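Local coordinates for dephospho-CoA kinase (Mycobacterium paratuberculosis, PDB 6N39), which probably catalyses the ATP-dependent phosphorylation of the 3'-hydroxyl of dephospho-CoA, the last step of coenzyme A biosynthesis, at residues P204-R216 and P288-I300. Sequence-based numbering, arbitrary orientation.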
ATOM      1  N   PRO A 204      -5.196 -15.528   2.359  1.00 36.32           N
ATOM      2  CA  PRO A 204      -6.230 -15.159   1.377  1.00 39.47           C
ATOM      3  C   PRO A 204      -5.791 -14.053   0.421  1.00 37.04           C
ATOM      4  O   PRO A 204      -6.196 -14.084  -0.741  1.00 36.13           O
ATOM      5  CB  PRO A 204      -7.425 -14.736   2.252  1.00 33.49           C
ATOM      6  CG  PRO A 204      -6.830 -14.385   3.587  1.00 34.61           C
ATOM      7  CD  PRO A 204      -5.634 -15.273   3.749  1.00 33.83           C
ATOM      8  N   PHE A 205      -4.960 -13.097   0.853  1.00 34.79           N
ATOM      9  CA  PHE A 205      -4.431 -12.086  -0.062  1.00 33.87           C
ATOM     10  C   PHE A 205      -3.683 -12.744  -1.221  1.00 39.26           C
ATOM     11  O   PHE A 205      -3.969 -12.478  -2.398  1.00 34.64           O
ATOM     12  CB  PHE A 205      -3.520 -11.123   0.715  1.00 30.81           C
ATOM     13  CG  PHE A 205      -3.163  -9.828  -0.018  1.00 30.93           C
ATOM     14  CD1 PHE A 205      -3.651  -9.544  -1.292  1.00 25.52           C
ATOM     15  CD2 PHE A 205      -2.335  -8.887   0.597  1.00 33.24           C
ATOM     16  CE1 PHE A 205      -3.315  -8.340  -1.945  1.00 28.39           C
ATOM     17  CE2 PHE A 205      -1.986  -7.696  -0.040  1.00 36.27           C
ATOM     18  CZ  PHE A 205      -2.490  -7.412  -1.315  1.00 32.11           C
ATOM     19  N   ALA A 206      -2.737 -13.630  -0.900  1.00 36.21           N
ATOM     20  CA  ALA A 206      -1.969 -14.321  -1.939  1.00 40.83           C
ATOM     21  C   ALA A 206      -2.863 -15.201  -2.807  1.00 35.29           C
ATOM     22  O   ALA A 206      -2.702 -15.245  -4.036  1.00 36.22           O
ATOM     23  CB  ALA A 206      -0.852 -15.169  -1.308  1.00 31.55           C
ATOM     24  N   HIS A 207      -3.794 -15.934  -2.185  1.00 34.70           N
ATOM     25  CA  HIS A 207      -4.662 -16.805  -2.970  1.00 30.66           C
ATOM     26  C   HIS A 207      -5.538 -15.993  -3.913  1.00 32.86           C
ATOM     27  O   HIS A 207      -5.734 -16.372  -5.074  1.00 35.47           O
ATOM     28  CB  HIS A 207      -5.532 -17.668  -2.050  1.00 30.36           C
ATOM     29  CG  HIS A 207      -6.497 -18.532  -2.788  1.00 35.25           C
ATOM     30  ND1 HIS A 207      -6.092 -19.569  -3.601  1.00 38.75           N
ATOM     31  CD2 HIS A 207      -7.848 -18.532  -2.823  1.00 42.83           C
ATOM     32  CE1 HIS A 207      -7.153 -20.168  -4.108  1.00 40.73           C
ATOM     33  NE2 HIS A 207      -8.232 -19.561  -3.650  1.00 45.73           N
ATOM     34  N   ASN A 208      -6.073 -14.873  -3.424  1.00 34.69           N
ATOM     35  CA  ASN A 208      -6.900 -14.001  -4.247  1.00 32.29           C
ATOM     36  C   ASN A 208      -6.112 -13.448  -5.415  1.00 35.35           C
ATOM     37  O   ASN A 208      -6.628 -13.383  -6.536  1.00 33.81           O
ATOM     38  CB  ASN A 208      -7.456 -12.848  -3.409  1.00 34.65           C
ATOM     39  CG  ASN A 208      -8.644 -13.260  -2.557  1.00 38.49           C
ATOM     40  OD1 ASN A 208      -9.209 -14.339  -2.744  1.00 36.91           O
ATOM     41  ND2 ASN A 208      -9.037 -12.397  -1.635  1.00 33.47           N
ATOM     42  N   LEU A 209      -4.865 -13.020  -5.164  1.00 37.33           N
ATOM     43  CA  LEU A 209      -4.031 -12.504  -6.248  1.00 41.97           C
ATOM     44  C   LEU A 209      -3.791 -13.574  -7.297  1.00 34.73           C
ATOM     45  O   LEU A 209      -3.916 -13.326  -8.504  1.00 37.85           O
ATOM     46  CB  LEU A 209      -2.691 -12.004  -5.701  1.00 41.25           C
ATOM     47  CG  LEU A 209      -2.604 -10.585  -5.166  1.00 42.17           C
ATOM     48  CD1 LEU A 209      -1.138 -10.288  -4.833  1.00 45.55           C
ATOM     49  CD2 LEU A 209      -3.170  -9.549  -6.180  1.00 31.58           C
ATOM     50  N   SER A 210      -3.455 -14.781  -6.845  1.00 35.61           N
ATOM     51  CA  SER A 210      -3.162 -15.869  -7.767  1.00 40.07           C
ATOM     52  C   SER A 210      -4.377 -16.275  -8.594  1.00 42.02           C
ATOM     53  O   SER A 210      -4.221 -16.762  -9.716  1.00 39.87           O
ATOM     54  CB  SER A 210      -2.641 -17.072  -6.985  1.00 41.98           C
ATOM     55  OG  SER A 210      -2.653 -18.212  -7.809  1.00 54.24           O
ATOM     56  N   THR A 211      -5.587 -16.138  -8.054  1.00 38.06           N
ATOM     57  CA  THR A 211      -6.785 -16.476  -8.812  1.00 40.98           C
ATOM     58  C   THR A 211      -7.463 -15.236  -9.368  1.00 37.82           C
ATOM     59  O   THR A 211      -8.569 -15.336  -9.899  1.00 42.47           O
ATOM     60  CB  THR A 211      -7.782 -17.269  -7.957  1.00 42.14           C
ATOM     61  OG1 THR A 211      -7.976 -16.606  -6.701  1.00 40.68           O
ATOM     62  CG2 THR A 211      -7.304 -18.712  -7.717  1.00 39.54           C
ATOM     63  N   ARG A 212      -6.821 -14.075  -9.242  1.00 37.73           N
ATOM     64  CA  ARG A 212      -7.357 -12.789  -9.705  1.00 40.24           C
ATOM     65  C   ARG A 212      -8.765 -12.544  -9.156  1.00 44.00           C
ATOM     66  O   ARG A 212      -9.672 -12.110  -9.867  1.00 37.79           O
ATOM     67  CB  ARG A 212      -7.332 -12.703 -11.231  1.00 46.80           C
ATOM     68  CG  ARG A 212      -6.078 -13.324 -11.856  1.00 56.28           C
ATOM     69  CD  ARG A 212      -5.157 -12.305 -12.517  1.00 64.56           C
ATOM     70  NE  ARG A 212      -4.034 -12.944 -13.216  1.00 71.61           N
ATOM     71  CZ  ARG A 212      -3.012 -13.557 -12.613  1.00 75.56           C
ATOM     72  NH1 ARG A 212      -2.959 -13.635 -11.289  1.00 77.01           N
ATOM     73  NH2 ARG A 212      -2.034 -14.099 -13.329  1.00 75.09           N
ATOM     74  N   GLN A 213      -8.948 -12.841  -7.873  1.00 41.68           N
ATOM     75  CA  GLN A 213     -10.168 -12.540  -7.140  1.00 40.14           C
ATOM     76  C   GLN A 213      -9.951 -11.319  -6.261  1.00 37.08           C
ATOM     77  O   GLN A 213      -8.828 -11.004  -5.878  1.00 36.05           O
ATOM     78  CB  GLN A 213     -10.588 -13.729  -6.266  1.00 33.88           C
ATOM     79  CG  GLN A 213     -11.174 -14.908  -7.043  1.00 42.25           C
ATOM     80  CD  GLN A 213     -11.713 -15.985  -6.099  1.00 59.43           C
ATOM     81  OE1 GLN A 213     -10.954 -16.802  -5.561  1.00 57.28           O
ATOM     82  NE2 GLN A 213     -13.023 -15.968  -5.873  1.00 67.59           N
ATOM     83  N   ILE A 214     -11.045 -10.645  -5.914  1.00 38.97           N
ATOM     84  CA  ILE A 214     -10.974  -9.451  -5.081  1.00 39.38           C
ATOM     85  C   ILE A 214     -11.637  -9.745  -3.742  1.00 45.59           C
ATOM     86  O   ILE A 214     -12.414 -10.692  -3.597  1.00 39.71           O
ATOM     87  CB  ILE A 214     -11.629  -8.233  -5.759  1.00 41.22           C
ATOM     88  CG1 ILE A 214     -13.134  -8.473  -5.935  1.00 42.60           C
ATOM     89  CG2 ILE A 214     -10.956  -7.945  -7.113  1.00 32.81           C
ATOM     90  CD1 ILE A 214     -13.977  -7.230  -5.709  1.00 45.93           C
ATOM     91  N   ALA A 215     -11.328  -8.908  -2.753  1.00 35.92           N
ATOM     92  CA  ALA A 215     -11.909  -9.014  -1.415  1.00 42.95           C
ATOM     93  C   ALA A 215     -13.011  -7.969  -1.251  1.00 48.93           C
ATOM     94  O   ALA A 215     -12.730  -6.769  -1.175  1.00 52.76           O
ATOM     95  CB  ALA A 215     -10.834  -8.825  -0.346  1.00 32.36           C
ATOM     96  N   ARG A 216     -14.252  -8.417  -1.143  1.00 50.16           N
ATOM     97  CA  ARG A 216     -15.369  -7.489  -1.011  1.00 52.90           C
ATOM     98  C   ARG A 216     -15.649  -7.189   0.458  1.00 52.24           C
ATOM     99  O   ARG A 216     -15.383  -8.010   1.334  1.00 49.06           O
ATOM    100  CB  ARG A 216     -16.615  -8.053  -1.696  1.00 53.00           C
ATOM    101  CG  ARG A 216     -16.462  -8.118  -3.217  1.00 53.97           C
ATOM    102  CD  ARG A 216     -17.662  -8.756  -3.907  1.00 68.82           C
ATOM    103  NE  ARG A 216     -17.556  -8.657  -5.364  1.00 77.21           N
ATOM    104  CZ  ARG A 216     -16.803  -9.457  -6.119  1.00 76.74           C
ATOM    105  NH1 ARG A 216     -16.081 -10.421  -5.557  1.00 75.50           N
ATOM    106  NH2 ARG A 216     -16.765  -9.287  -7.436  1.00 72.19           N
ATOM    107  N   PRO A 288       0.990  -4.066 -13.721  1.00 33.95           N
ATOM    108  CA  PRO A 288       1.570  -3.403 -12.539  1.00 37.69           C
ATOM    109  C   PRO A 288       0.563  -3.235 -11.407  1.00 34.53           C
ATOM    110  O   PRO A 288       0.955  -3.302 -10.239  1.00 33.47           O
ATOM    111  CB  PRO A 288       2.094  -2.057 -13.072  1.00 38.59           C
ATOM    112  CG  PRO A 288       1.561  -1.892 -14.447  1.00 37.02           C
ATOM    113  CD  PRO A 288       1.092  -3.242 -14.945  1.00 36.12           C
ATOM    114  N   LEU A 289      -0.729  -3.067 -11.700  1.00 32.39           N
ATOM    115  CA  LEU A 289      -1.692  -2.988 -10.605  1.00 33.28           C
ATOM    116  C   LEU A 289      -1.887  -4.354  -9.946  1.00 34.88           C
ATOM    117  O   LEU A 289      -2.035  -4.437  -8.720  1.00 29.29           O
ATOM    118  CB  LEU A 289      -3.027  -2.420 -11.099  1.00 31.60           C
ATOM    119  CG  LEU A 289      -2.994  -0.918 -11.441  1.00 39.45           C
ATOM    120  CD1 LEU A 289      -4.372  -0.386 -11.782  1.00 35.44           C
ATOM    121  CD2 LEU A 289      -2.383  -0.090 -10.320  1.00 38.40           C
ATOM    122  N   LEU A 290      -1.878  -5.432 -10.735  1.00 31.85           N
ATOM    123  CA  LEU A 290      -1.957  -6.772 -10.162  1.00 33.99           C
ATOM    124  C   LEU A 290      -0.757  -7.052  -9.259  1.00 39.24           C
ATOM    125  O   LEU A 290      -0.916  -7.553  -8.140  1.00 32.81           O
ATOM    126  CB  LEU A 290      -2.056  -7.819 -11.282  1.00 32.26           C
ATOM    127  CG  LEU A 290      -2.122  -9.294 -10.850  1.00 44.99           C
ATOM    128  CD1 LEU A 290      -3.389  -9.599 -10.061  1.00 35.80           C
ATOM    129  CD2 LEU A 290      -1.998 -10.246 -12.059  1.00 39.67           C
ATOM    130  N   ALA A 291       0.459  -6.710  -9.720  1.00 32.91           N
ATOM    131  CA  ALA A 291       1.632  -6.874  -8.869  1.00 31.32           C
ATOM    132  C   ALA A 291       1.515  -6.035  -7.605  1.00 36.81           C
ATOM    133  O   ALA A 291       2.033  -6.429  -6.558  1.00 34.58           O
ATOM    134  CB  ALA A 291       2.920  -6.502  -9.628  1.00 34.36           C
ATOM    135  N   ALA A 292       0.830  -4.890  -7.670  1.00 30.83           N
ATOM    136  CA  ALA A 292       0.679  -4.059  -6.480  1.00 31.48           C
ATOM    137  C   ALA A 292      -0.482  -4.490  -5.589  1.00 29.94           C
ATOM    138  O   ALA A 292      -0.698  -3.857  -4.550  1.00 34.99           O
ATOM    139  CB  ALA A 292       0.503  -2.590  -6.871  1.00 28.12           C
ATOM    140  N   GLY A 293      -1.230  -5.530  -5.961  1.00 29.44           N
ATOM    141  CA  GLY A 293      -2.255  -6.092  -5.103  1.00 30.51           C
ATOM    142  C   GLY A 293      -3.699  -5.953  -5.570  1.00 36.55           C
ATOM    143  O   GLY A 293      -4.611  -6.239  -4.782  1.00 33.13           O
ATOM    144  N   TYR A 294      -3.942  -5.573  -6.828  1.00 32.54           N
ATOM    145  CA  TYR A 294      -5.275  -5.155  -7.278  1.00 29.37           C
ATOM    146  C   TYR A 294      -5.656  -5.837  -8.588  1.00 29.62           C
ATOM    147  O   TYR A 294      -5.359  -5.318  -9.674  1.00 30.82           O
ATOM    148  CB  TYR A 294      -5.328  -3.631  -7.446  1.00 31.50           C
ATOM    149  CG  TYR A 294      -4.924  -2.856  -6.205  1.00 30.55           C
ATOM    150  CD1 TYR A 294      -3.582  -2.536  -5.958  1.00 28.49           C
ATOM    151  CD2 TYR A 294      -5.887  -2.421  -5.296  1.00 27.17           C
ATOM    152  CE1 TYR A 294      -3.208  -1.840  -4.814  1.00 29.39           C
ATOM    153  CE2 TYR A 294      -5.535  -1.712  -4.167  1.00 29.35           C
ATOM    154  CZ  TYR A 294      -4.197  -1.424  -3.922  1.00 33.69           C
ATOM    155  OH  TYR A 294      -3.868  -0.741  -2.770  1.00 29.62           O
ATOM    156  N   PRO A 295      -6.307  -7.003  -8.532  1.00 26.10           N
ATOM    157  CA  PRO A 295      -6.823  -7.610  -9.765  1.00 29.10           C
ATOM    158  C   PRO A 295      -7.880  -6.720 -10.411  1.00 36.23           C
ATOM    159  O   PRO A 295      -8.586  -5.960  -9.740  1.00 29.71           O
ATOM    160  CB  PRO A 295      -7.439  -8.944  -9.290  1.00 27.59           C
ATOM    161  CG  PRO A 295      -6.703  -9.262  -7.985  1.00 30.23           C
ATOM    162  CD  PRO A 295      -6.449  -7.889  -7.360  1.00 25.31           C
ATOM    163  N   ARG A 296      -8.023  -6.872 -11.727  1.00 31.72           N
ATOM    164  CA  ARG A 296      -9.056  -6.155 -12.467  1.00 35.35           C
ATOM    165  C   ARG A 296     -10.388  -6.909 -12.445  1.00 31.90           C
ATOM    166  O   ARG A 296     -10.422  -8.139 -12.491  1.00 33.37           O
ATOM    167  CB  ARG A 296      -8.622  -5.938 -13.913  1.00 32.96           C
ATOM    168  CG  ARG A 296      -9.677  -5.153 -14.737  1.00 32.31           C
ATOM    169  CD  ARG A 296      -9.032  -4.382 -15.869  1.00 35.38           C
ATOM    170  NE  ARG A 296      -8.916  -5.199 -17.078  1.00 37.83           N
ATOM    171  CZ  ARG A 296      -8.430  -4.745 -18.235  1.00 46.60           C
ATOM    172  NH1 ARG A 296      -7.993  -3.470 -18.332  1.00 31.73           N
ATOM    173  NH2 ARG A 296      -8.379  -5.568 -19.286  1.00 39.67           N
ATOM    174  N   LEU A 297     -11.494  -6.163 -12.359  1.00 26.76           N
ATOM    175  CA  LEU A 297     -12.824  -6.727 -12.605  1.00 32.44           C
ATOM    176  C   LEU A 297     -13.070  -6.652 -14.106  1.00 36.19           C
ATOM    177  O   LEU A 297     -13.325  -5.574 -14.653  1.00 33.47           O
ATOM    178  CB  LEU A 297     -13.899  -5.980 -11.818  1.00 31.98           C
ATOM    179  CG  LEU A 297     -13.662  -6.191 -10.317  1.00 42.87           C
ATOM    180  CD1 LEU A 297     -14.299  -5.118  -9.478  1.00 50.79           C
ATOM    181  CD2 LEU A 297     -14.195  -7.562  -9.917  1.00 40.64           C
ATOM    182  N   GLU A 298     -12.987  -7.800 -14.769  1.00 37.90           N
ATOM    183  CA  GLU A 298     -12.838  -7.805 -16.220  1.00 45.08           C
ATOM    184  C   GLU A 298     -14.103  -7.335 -16.940  1.00 46.28           C
ATOM    185  O   GLU A 298     -14.005  -6.734 -18.017  1.00 48.91           O
ATOM    186  CB  GLU A 298     -12.426  -9.209 -16.688  1.00 46.25           C
ATOM    187  CG  GLU A 298     -11.482  -9.223 -17.892  1.00 64.09           C
ATOM    188  CD  GLU A 298     -10.189  -8.412 -17.683  1.00 66.35           C
ATOM    189  OE1 GLU A 298      -9.558  -8.500 -16.604  1.00 57.95           O
ATOM    190  OE2 GLU A 298      -9.807  -7.681 -18.621  1.00 68.81           O
ATOM    191  N   HIS A 299     -15.288  -7.573 -16.372  1.00 37.68           N
ATOM    192  CA  HIS A 299     -16.531  -7.280 -17.079  1.00 43.00           C
ATOM    193  C   HIS A 299     -17.228  -6.011 -16.598  1.00 37.83           C
ATOM    194  O   HIS A 299     -18.448  -5.889 -16.766  1.00 40.84           O
ATOM    195  CB  HIS A 299     -17.482  -8.461 -16.968  1.00 44.27           C
ATOM    196  CG  HIS A 299     -16.875  -9.738 -17.440  1.00 57.95           C
ATOM    197  ND1 HIS A 299     -16.640  -9.994 -18.773  1.00 57.52           N
ATOM    198  CD2 HIS A 299     -16.408 -10.809 -16.759  1.00 56.58           C
ATOM    199  CE1 HIS A 299     -16.078 -11.183 -18.895  1.00 63.09           C
ATOM    200  NE2 HIS A 299     -15.925 -11.697 -17.688  1.00 64.96           N
ATOM    201  N   ILE A 300     -16.503  -5.081 -15.992  1.00 34.14           N
ATOM    202  CA  ILE A 300     -17.043  -3.755 -15.693  1.00 33.93           C
ATOM    203  C   ILE A 300     -16.241  -2.756 -16.513  1.00 39.37           C
ATOM    204  O   ILE A 300     -15.046  -2.550 -16.260  1.00 35.63           O
ATOM    205  CB  ILE A 300     -16.988  -3.415 -14.197  1.00 35.21           C
ATOM    206  CG1 ILE A 300     -17.724  -4.484 -13.377  1.00 41.89           C
ATOM    207  CG2 ILE A 300     -17.615  -2.029 -13.948  1.00 33.74           C
ATOM    208  CD1 ILE A 300     -17.725  -4.209 -11.889  1.00 40.68           C
TER
HETATM  209  O   HOH W   1     -11.393 -10.249 -10.689  1.00 43.14           O
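L209 and P295 anchor an apolar contact in which no direct hydrogen bond joins residues 204-216 to 288-300. The L209 branch CD2 does the touching: it lies 3.9 Å from P295 CD and equally far from L290 CD1, and it also rests on the backbone of G293. The P295 ring meets the chain where helix 187-210 ends, with CB 3.8 Å from R212 C. Farther along, I214 CG2 packs on P295 CB, and I214 CG1 approaches L297 CD2 at 4.2 Å.

Flat groups add further contacts. L290 CD2 sits 3.4 Å above the plane of the R212 guanidinium, offset toward its rim; a bend at chi2 (-112°) turns the arginine chain across the leucine at about a right angle, while R212 NH1 makes a weak bond to L209 O. F205, its CG anti to the backbone N (chi1 -166°), brings its ring edge to G293 O, 3.8 Å from CE1.

The polar link is indirect: one water donates to both R212 O (2.7 Å) and R296 O.

Helices 187-210 and 286-291 both end in Schellman motifs, with R212 and G293 at positive phi. Strand 328-331 and the loop following it bind both segments through backbone bonds, A215 to S332 and P295 to A331, while F205 and L209 also touch L10 of strand 10-16, so the end of helix 187-210 packs against both the parallel kinase sheet and the 288-300 segment of the UPF0157 region.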